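Thiosulfate reductase (Thermus thermophilus, PDB 2VPZ) probably reduces sulfur compounds such as thiosulfate or polysulfide, using a molybdenum centre held by molybdopterin guanine dinucleotide and a [4Fe-4S] cluster. Local coordinates at residues Cys47-Gly52 with Gly190-Ile195; Arg75-Pro80 with Gln218-Ala223. All coordinates share one frame; numbering follows the deposited sequence.

Contact 1 of 2, residues Cys47-Gly52 with Gly190-Ile195; sequences CFWRCG and GGHEPI. With SF4 (iron/sulfur cluster), chain G.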
ATOM      1  N   CYS A  47       1.381 -38.771   8.308  1.00 36.11           N
ATOM      2  CA  CYS A  47       1.873 -38.593   9.680  1.00 36.55           C
ATOM      3  C   CYS A  47       0.823 -39.220  10.634  1.00 38.49           C
ATOM      4  O   CYS A  47      -0.133 -39.850  10.171  1.00 39.76           O
ATOM      5  CB  CYS A  47       2.143 -37.124  10.040  1.00 34.24           C
ATOM      6  SG  CYS A  47       0.667 -36.053  10.414  1.00 33.31           S
ATOM      7  N   PHE A  48       0.951 -39.036  11.938  1.00 38.67           N
ATOM      8  CA  PHE A  48       0.025 -39.680  12.835  1.00 40.68           C
ATOM      9  C   PHE A  48      -1.311 -38.972  13.093  1.00 40.29           C
ATOM     10  O   PHE A  48      -2.145 -39.474  13.823  1.00 40.71           O
ATOM     11  CB  PHE A  48       0.794 -40.028  14.144  1.00 43.74           C
ATOM     12  CG  PHE A  48       2.191 -40.656  13.902  1.00 49.15           C
ATOM     13  CD1 PHE A  48       3.321 -40.245  14.625  1.00 50.63           C
ATOM     14  CD2 PHE A  48       2.353 -41.625  12.896  1.00 50.37           C
ATOM     15  CE1 PHE A  48       4.604 -40.803  14.329  1.00 50.78           C
ATOM     16  CE2 PHE A  48       3.637 -42.187  12.598  1.00 50.01           C
ATOM     17  CZ  PHE A  48       4.754 -41.777  13.309  1.00 50.87           C
ATOM     18  N   TRP A  49      -1.553 -37.832  12.450  1.00 39.47           N
ATOM     19  CA  TRP A  49      -2.827 -37.115  12.651  1.00 37.52           C
ATOM     20  C   TRP A  49      -4.001 -37.965  12.099  1.00 37.83           C
ATOM     21  O   TRP A  49      -5.149 -37.836  12.553  1.00 37.15           O
ATOM     22  CB  TRP A  49      -2.782 -35.736  12.007  1.00 34.37           C
ATOM     23  CG  TRP A  49      -3.809 -34.722  12.546  1.00 33.25           C
ATOM     24  CD1 TRP A  49      -4.870 -34.192  11.863  1.00 31.55           C
ATOM     25  CD2 TRP A  49      -3.800 -34.057  13.835  1.00 30.75           C
ATOM     26  NE1 TRP A  49      -5.512 -33.261  12.637  1.00 31.80           N
ATOM     27  CE2 TRP A  49      -4.885 -33.152  13.848  1.00 30.19           C
ATOM     28  CE3 TRP A  49      -2.972 -34.136  14.970  1.00 29.40           C
ATOM     29  CZ2 TRP A  49      -5.192 -32.341  14.966  1.00 28.79           C
ATOM     30  CZ3 TRP A  49      -3.277 -33.319  16.096  1.00 28.64           C
ATOM     31  CH2 TRP A  49      -4.378 -32.442  16.072  1.00 28.86           C
ATOM     32  N   ARG A  50      -3.667 -38.808  11.120  1.00 37.38           N
ATOM     33  CA  ARG A  50      -4.550 -39.743  10.417  1.00 37.41           C
ATOM     34  C   ARG A  50      -5.843 -39.104   9.802  1.00 36.96           C
ATOM     35  O   ARG A  50      -6.958 -39.549  10.069  1.00 37.57           O
ATOM     36  CB  ARG A  50      -4.846 -40.957  11.340  1.00 40.17           C
ATOM     37  CG  ARG A  50      -3.573 -41.824  11.753  1.00 42.29           C
ATOM     38  CD  ARG A  50      -3.813 -42.912  12.860  1.00 45.76           C
ATOM     39  NE  ARG A  50      -3.153 -42.627  14.135  1.00 49.37           N
ATOM     40  CZ  ARG A  50      -2.030 -43.177  14.596  1.00 53.50           C
ATOM     41  NH1 ARG A  50      -1.378 -44.095  13.896  1.00 54.98           N
ATOM     42  NH2 ARG A  50      -1.517 -42.787  15.779  1.00 54.13           N
ATOM     43  N   CYS A  51      -5.684 -38.065   8.972  1.00 35.96           N
ATOM     44  CA  CYS A  51      -6.817 -37.380   8.314  1.00 36.24           C
ATOM     45  C   CYS A  51      -7.562 -38.348   7.364  1.00 35.53           C
ATOM     46  O   CYS A  51      -6.942 -39.230   6.743  1.00 34.11           O
ATOM     47  CB  CYS A  51      -6.363 -36.118   7.507  1.00 35.56           C
ATOM     48  SG  CYS A  51      -5.295 -34.910   8.376  1.00 36.53           S
ATOM     49  N   GLY A  52      -8.886 -38.192   7.301  1.00 34.86           N
ATOM     50  CA  GLY A  52      -9.735 -38.964   6.417  1.00 36.03           C
ATOM     51  C   GLY A  52      -9.624 -38.318   5.033  1.00 36.43           C
ATOM     52  O   GLY A  52      -9.748 -37.092   4.913  1.00 34.31           O
ATOM     53  N   GLY A 190      -4.202 -36.483  24.805  1.00 49.62           N
ATOM     54  CA  GLY A 190      -4.549 -37.237  23.604  1.00 49.15           C
ATOM     55  C   GLY A 190      -3.884 -36.887  22.283  1.00 49.18           C
ATOM     56  O   GLY A 190      -3.115 -35.934  22.241  1.00 50.79           O
ATOM     57  N   GLY A 191      -4.180 -37.636  21.215  1.00 48.02           N
ATOM     58  CA  GLY A 191      -3.636 -37.391  19.887  1.00 46.26           C
ATOM     59  C   GLY A 191      -4.207 -36.190  19.121  1.00 45.91           C
ATOM     60  O   GLY A 191      -3.528 -35.559  18.303  1.00 46.18           O
ATOM     61  N   HIS A 192      -5.488 -35.882  19.381  1.00 44.45           N
ATOM     62  CA  HIS A 192      -6.193 -34.726  18.766  1.00 43.51           C
ATOM     63  C   HIS A 192      -6.432 -33.773  19.954  1.00 43.05           C
ATOM     64  O   HIS A 192      -7.548 -33.681  20.440  1.00 43.59           O
ATOM     65  CB  HIS A 192      -7.569 -35.137  18.144  1.00 42.69           C
ATOM     66  CG  HIS A 192      -8.093 -34.226  17.075  1.00 43.36           C
ATOM     67  ND1 HIS A 192      -8.523 -32.955  17.308  1.00 43.17           N
ATOM     68  CD2 HIS A 192      -8.261 -34.423  15.765  1.00 43.24           C
ATOM     69  CE1 HIS A 192      -8.919 -32.391  16.190  1.00 42.84           C
ATOM     70  NE2 HIS A 192      -8.764 -33.270  15.225  1.00 42.53           N
ATOM     71  N   GLU A 193      -5.387 -33.072  20.398  1.00 44.18           N
ATOM     72  CA  GLU A 193      -5.503 -32.199  21.560  1.00 44.83           C
ATOM     73  C   GLU A 193      -6.820 -31.376  21.611  1.00 45.51           C
ATOM     74  O   GLU A 193      -7.122 -30.597  20.661  1.00 45.87           O
ATOM     75  CB  GLU A 193      -4.194 -31.361  21.799  1.00 44.38           C
ATOM     76  CG  GLU A 193      -3.226 -31.126  20.582  1.00 47.50           C
ATOM     77  CD  GLU A 193      -2.178 -32.235  20.243  1.00 48.59           C
ATOM     78  OE1 GLU A 193      -1.265 -32.511  21.053  1.00 49.83           O
ATOM     79  OE2 GLU A 193      -2.252 -32.809  19.127  1.00 50.77           O
ATOM     80  N   PRO A 194      -7.662 -31.568  22.693  1.00 45.16           N
ATOM     81  CA  PRO A 194      -8.961 -30.950  23.023  1.00 44.44           C
ATOM     82  C   PRO A 194      -9.171 -29.436  23.263  1.00 43.43           C
ATOM     83  O   PRO A 194      -9.830 -29.054  24.235  1.00 42.23           O
ATOM     84  CB  PRO A 194      -9.454 -31.791  24.206  1.00 45.02           C
ATOM     85  CG  PRO A 194      -8.185 -32.034  24.982  1.00 45.37           C
ATOM     86  CD  PRO A 194      -7.158 -32.328  23.846  1.00 45.02           C
ATOM     87  N   ILE A 195      -8.618 -28.602  22.385  1.00 43.64           N
ATOM     88  CA  ILE A 195      -8.719 -27.139  22.492  1.00 43.68           C
ATOM     89  C   ILE A 195      -9.899 -26.616  21.660  1.00 44.39           C
ATOM     90  O   ILE A 195     -10.068 -26.974  20.493  1.00 43.69           O
ATOM     91  CB  ILE A 195      -7.404 -26.413  21.995  1.00 43.53           C
ATOM     92  CG1 ILE A 195      -6.206 -26.911  22.809  1.00 43.36           C
ATOM     93  CG2 ILE A 195      -7.544 -24.873  22.089  1.00 43.67           C
ATOM     94  CD1 ILE A 195      -5.655 -28.282  22.372  1.00 45.07           C
TER
HETATM   95 FE1  SF4 G1764      -3.161 -35.233   7.816  1.00 41.75          FE
HETATM   96 FE2  SF4 G1764      -1.123 -33.743   6.730  1.00 32.40          FE
HETATM   97 FE3  SF4 G1764      -0.606 -35.761   8.523  1.00 33.34          FE
HETATM   98 FE4  SF4 G1764      -1.432 -36.392   5.991  1.00 39.34          FE
HETATM   99  S1  SF4 G1764       0.533 -35.329   6.545  1.00 34.05           S
HETATM  100  S2  SF4 G1764      -2.201 -37.330   7.972  1.00 38.14           S
HETATM  101  S3  SF4 G1764      -2.881 -34.668   5.576  1.00 40.54           S
HETATM  102  S4  SF4 G1764      -1.761 -33.797   8.962  1.00 37.84           S

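Contact 2 of 2, residues Arg75-Pro80 with Gln218-Ala223; sequences RGRLCP and QLQDFA. With SF4 (iron/sulfur cluster), chain G.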
ATOM      1  N   ARG A  75     -12.088 -32.061   6.837  1.00 37.64           N
ATOM      2  CA  ARG A  75     -13.191 -31.151   6.455  1.00 38.05           C
ATOM      3  C   ARG A  75     -13.023 -30.538   5.046  1.00 38.34           C
ATOM      4  O   ARG A  75     -13.326 -29.356   4.851  1.00 38.24           O
ATOM      5  CB  ARG A  75     -13.348 -29.959   7.391  1.00 37.74           C
ATOM      6  CG  ARG A  75     -13.349 -30.206   8.830  1.00 38.65           C
ATOM      7  CD  ARG A  75     -13.088 -28.862   9.413  1.00 39.01           C
ATOM      8  NE  ARG A  75     -13.033 -28.813  10.849  1.00 40.06           N
ATOM      9  CZ  ARG A  75     -12.303 -27.933  11.516  1.00 40.77           C
ATOM     10  NH1 ARG A  75     -11.586 -27.064  10.828  1.00 40.35           N
ATOM     11  NH2 ARG A  75     -12.279 -27.938  12.836  1.00 42.68           N
ATOM     12  N   GLY A  76     -12.525 -31.308   4.094  1.00 38.40           N
ATOM     13  CA  GLY A  76     -12.331 -30.818   2.751  1.00 38.36           C
ATOM     14  C   GLY A  76     -10.934 -30.364   2.343  1.00 38.48           C
ATOM     15  O   GLY A  76     -10.599 -30.357   1.142  1.00 39.40           O
ATOM     16  N   ARG A  77     -10.112 -29.982   3.321  1.00 38.03           N
ATOM     17  CA  ARG A  77      -8.717 -29.547   3.137  1.00 38.24           C
ATOM     18  C   ARG A  77      -7.659 -30.661   3.401  1.00 36.97           C
ATOM     19  O   ARG A  77      -7.983 -31.752   3.901  1.00 36.08           O
ATOM     20  CB  ARG A  77      -8.362 -28.333   4.020  1.00 38.74           C
ATOM     21  CG  ARG A  77      -9.508 -27.487   4.537  1.00 42.98           C
ATOM     22  CD  ARG A  77      -9.937 -26.455   3.516  1.00 47.29           C
ATOM     23  NE  ARG A  77     -11.035 -26.923   2.676  1.00 52.15           N
ATOM     24  CZ  ARG A  77     -12.277 -26.468   2.744  1.00 54.73           C
ATOM     25  NH1 ARG A  77     -12.566 -25.526   3.614  1.00 56.98           N
ATOM     26  NH2 ARG A  77     -13.230 -26.947   1.958  1.00 54.92           N
ATOM     27  N   LEU A  78      -6.401 -30.353   3.080  1.00 35.66           N
ATOM     28  CA  LEU A  78      -5.241 -31.229   3.219  1.00 36.17           C
ATOM     29  C   LEU A  78      -3.938 -30.391   3.249  1.00 36.34           C
ATOM     30  O   LEU A  78      -3.825 -29.382   2.533  1.00 36.02           O
ATOM     31  CB  LEU A  78      -5.192 -32.252   2.048  1.00 33.58           C
ATOM     32  CG  LEU A  78      -5.020 -33.771   2.302  1.00 34.15           C
ATOM     33  CD1 LEU A  78      -6.006 -34.246   3.405  1.00 33.54           C
ATOM     34  CD2 LEU A  78      -5.237 -34.584   1.002  1.00 32.36           C
ATOM     35  N   CYS A  79      -2.971 -30.786   4.080  1.00 35.52           N
ATOM     36  CA  CYS A  79      -1.688 -30.105   4.165  1.00 34.05           C
ATOM     37  C   CYS A  79      -0.797 -30.635   3.019  1.00 33.08           C
ATOM     38  O   CYS A  79      -1.148 -31.620   2.364  1.00 33.25           O
ATOM     39  CB  CYS A  79      -0.996 -30.375   5.533  1.00 33.62           C
ATOM     40  SG  CYS A  79      -0.022 -31.993   5.672  1.00 36.41           S
ATOM     41  N   PRO A  80       0.372 -29.988   2.761  1.00 31.89           N
ATOM     42  CA  PRO A  80       1.309 -30.414   1.700  1.00 32.05           C
ATOM     43  C   PRO A  80       1.756 -31.901   1.766  1.00 31.24           C
ATOM     44  O   PRO A  80       1.817 -32.607   0.746  1.00 33.04           O
ATOM     45  CB  PRO A  80       2.474 -29.421   1.812  1.00 31.89           C
ATOM     46  CG  PRO A  80       2.396 -28.922   3.267  1.00 31.65           C
ATOM     47  CD  PRO A  80       0.926 -28.900   3.576  1.00 32.13           C
ATOM     48  N   GLN A 218      -5.549 -28.450  13.209  1.00 38.14           N
ATOM     49  CA  GLN A 218      -5.125 -27.385  14.096  1.00 39.24           C
ATOM     50  C   GLN A 218      -4.615 -26.164  13.290  1.00 39.29           C
ATOM     51  O   GLN A 218      -4.613 -25.056  13.802  1.00 40.98           O
ATOM     52  CB  GLN A 218      -4.106 -27.863  15.159  1.00 41.00           C
ATOM     53  CG  GLN A 218      -2.680 -28.196  14.692  1.00 43.48           C
ATOM     54  CD  GLN A 218      -1.557 -27.904  15.748  1.00 44.32           C
ATOM     55  OE1 GLN A 218      -1.800 -27.877  16.970  1.00 44.26           O
ATOM     56  NE2 GLN A 218      -0.331 -27.717  15.264  1.00 43.43           N
ATOM     57  N   LEU A 219      -4.212 -26.371  12.034  1.00 38.49           N
ATOM     58  CA  LEU A 219      -3.790 -25.240  11.181  1.00 38.94           C
ATOM     59  C   LEU A 219      -5.116 -24.480  10.857  1.00 37.63           C
ATOM     60  O   LEU A 219      -5.236 -23.267  11.065  1.00 36.11           O
ATOM     61  CB  LEU A 219      -3.112 -25.713   9.883  1.00 40.21           C
ATOM     62  CG  LEU A 219      -2.380 -24.661   9.038  1.00 41.36           C
ATOM     63  CD1 LEU A 219      -1.624 -23.680   9.955  1.00 42.18           C
ATOM     64  CD2 LEU A 219      -1.408 -25.360   8.030  1.00 43.51           C
ATOM     65  N   GLN A 220      -6.095 -25.227  10.364  1.00 36.68           N
ATOM     66  CA  GLN A 220      -7.416 -24.700  10.077  1.00 35.37           C
ATOM     67  C   GLN A 220      -7.968 -23.905  11.279  1.00 35.62           C
ATOM     68  O   GLN A 220      -8.310 -22.741  11.139  1.00 36.24           O
ATOM     69  CB  GLN A 220      -8.403 -25.820   9.745  1.00 34.37           C
ATOM     70  CG  GLN A 220      -8.131 -26.528   8.453  1.00 33.47           C
ATOM     71  CD  GLN A 220      -9.107 -27.628   8.187  1.00 34.54           C
ATOM     72  OE1 GLN A 220      -8.776 -28.668   7.605  1.00 33.70           O
ATOM     73  NE2 GLN A 220     -10.347 -27.409   8.635  1.00 36.78           N
ATOM     74  N   ASP A 221      -8.035 -24.527  12.455  1.00 37.13           N
ATOM     75  CA  ASP A 221      -8.575 -23.885  13.665  1.00 37.61           C
ATOM     76  C   ASP A 221      -7.841 -22.599  14.115  1.00 37.55           C
ATOM     77  O   ASP A 221      -8.459 -21.565  14.480  1.00 36.80           O
ATOM     78  CB  ASP A 221      -8.628 -24.881  14.867  1.00 39.45           C
ATOM     79  CG  ASP A 221      -9.595 -26.064  14.634  1.00 41.29           C
ATOM     80  OD1 ASP A 221     -10.511 -25.927  13.790  1.00 42.07           O
ATOM     81  OD2 ASP A 221      -9.438 -27.099  15.323  1.00 42.79           O
ATOM     82  N   PHE A 222      -6.509 -22.661  14.114  1.00 37.21           N
ATOM     83  CA  PHE A 222      -5.637 -21.526  14.459  1.00 36.81           C
ATOM     84  C   PHE A 222      -5.945 -20.359  13.491  1.00 37.89           C
ATOM     85  O   PHE A 222      -6.101 -19.205  13.924  1.00 37.82           O
ATOM     86  CB  PHE A 222      -4.153 -21.956  14.343  1.00 35.69           C
ATOM     87  CG  PHE A 222      -3.134 -20.841  14.677  1.00 33.68           C
ATOM     88  CD1 PHE A 222      -3.044 -20.288  15.965  1.00 33.60           C
ATOM     89  CD2 PHE A 222      -2.243 -20.386  13.696  1.00 32.78           C
ATOM     90  CE1 PHE A 222      -2.072 -19.308  16.276  1.00 33.03           C
ATOM     91  CE2 PHE A 222      -1.276 -19.402  13.976  1.00 33.67           C
ATOM     92  CZ  PHE A 222      -1.184 -18.861  15.273  1.00 33.83           C
ATOM     93  N   ALA A 223      -6.028 -20.661  12.193  1.00 38.14           N
ATOM     94  CA  ALA A 223      -6.335 -19.665  11.167  1.00 38.60           C
ATOM     95  C   ALA A 223      -7.737 -19.042  11.371  1.00 40.11           C
ATOM     96  O   ALA A 223      -7.932 -17.843  11.155  1.00 39.92           O
ATOM     97  CB  ALA A 223      -6.219 -20.277   9.750  1.00 38.79           C
TER
HETATM   98 FE1  SF4 G1764      -3.161 -35.233   7.816  1.00 41.75          FE
HETATM   99 FE2  SF4 G1764      -1.123 -33.743   6.730  1.00 32.40          FE
HETATM  100 FE3  SF4 G1764      -0.606 -35.761   8.523  1.00 33.34          FE
HETATM  101 FE4  SF4 G1764      -1.432 -36.392   5.991  1.00 39.34          FE
HETATM  102  S1  SF4 G1764       0.533 -35.329   6.545  1.00 34.05           S
HETATM  103  S2  SF4 G1764      -2.201 -37.330   7.972  1.00 38.14           S
HETATM  104  S3  SF4 G1764      -2.881 -34.668   5.576  1.00 40.54           S
HETATM  105  S4  SF4 G1764      -1.761 -33.797   8.962  1.00 37.84           S

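Contact 1 of 2, residues Cys47-Gly52 with Gly190-Ile195
Trp-49 and Gly-191 mark the closest backbone approach of two irregular loops, their CA atoms 7.3 Å apart. Segment 47-52 begins with a type I turn from Cys-47 to Arg-50, and Cys-47 and Cys-51 are ligands of the cluster: Cys-47 SG binds FE3 at 2.3 Å, and Cys-51 SG holds FE1. The same sulfur of Cys-47 accepts a hydrogen bond from Trp-49 N, 3.5 Å long and nearly straight (168°). With CG anti to the backbone N (chi1 -159°), the indole reaches across to 190-195. Trp-49 CZ2 lies over the centre of the His-192 ring, 3.7 Å from its NE2, and the planes of the indole six-membered ring and the imidazole are inclined at 32°. Glu-193 meets the indole at its rim: OE2 is 3.2 Å from Trp-49 CZ3, and the carboxylate is almost coplanar with the ring. Gly-191 O approaches CZ3 obliquely. Beyond these segments, Thr-217 bonds to the indole NE1, and Arg-177 and Arg-332 pair with Glu-193. Replacing Trp-49 by an alanine takes away the indole, which is likely to leave a gap at the His-192 face and Glu-193 OE2 without its ring edge. OE2 of Glu-193 faces the indole C-H edge, but the two arginines probably offset much of its charge, so this attraction between the cluster-binding turn and the loop near the molybdenum site is likely to be weak.

Contact 2 of 2, residues Arg75-Pro80 with Gln218-Ala223
Arg-75 meets Asp-221 at the edge of its guanidinium, and this salt bridge is the clearest polar link between the loop 75-80 and the helix 216-227. Arg-75 NH2 donates to Asp-221 OD1 at 2.8 Å, with an N-H...O angle of 164°; OD1 lies in the guanidinium plane and accepts with its syn lone pair. A second bond, from Arg-75 NH1 to Asp-221 OD1, is weak at 3.3 Å. The arginine chain is extended from CG to NE (chi3 180°), which carries the charged group to the helix flank; the two side chains cross at about a right angle, the planes of their ends 45° apart. The close packing centres on Gln-220, whose buried side chain runs past Arg-75 in the opposite direction and abuts CB and CG of Arg-77. Farther along the loop, Cys-79 stands at the N-cap of the helix 80-84, and its SG is also the ligand of FE2 at 2.3 Å. This is the fourth cysteine of the [4Fe-4S] motif of molybdopterin oxidoreductases, separated in sequence from the other three. Leu-78 turns from the helix and sets CD1 3.8 Å from S3 of the cluster. Looser is the far end of Arg-77, which bends at chi2 and chi3 away from the helix and toward Glu-69, a long and weak ion pair. A chain of another protein packs on Arg-77 and, on the helix, on Leu-219.

Overall arrangement
Both contacts join a cysteine-bearing loop of the Fe4S4 region to the molybdopterin oxidoreductase region, and both border the same cluster: contact 1 supplies two of its cysteines and contact 2 a third. Their centres are 12 Å apart, and they touch where Trp-49 CZ2 packs 4.3 Å from Gln-218 N. Contact 1 lies deeper, about 11 Å from the chain centre, with its Glu-193 side chain about 8 Å from the molybdenum; it relies on aromatic and carboxylate packing. Contact 2 lies about 19 Å out, beside another protein chain, and uses a salt bridge. Neither is wholly buried. Segments alternate along the sequence, so the two connections cross.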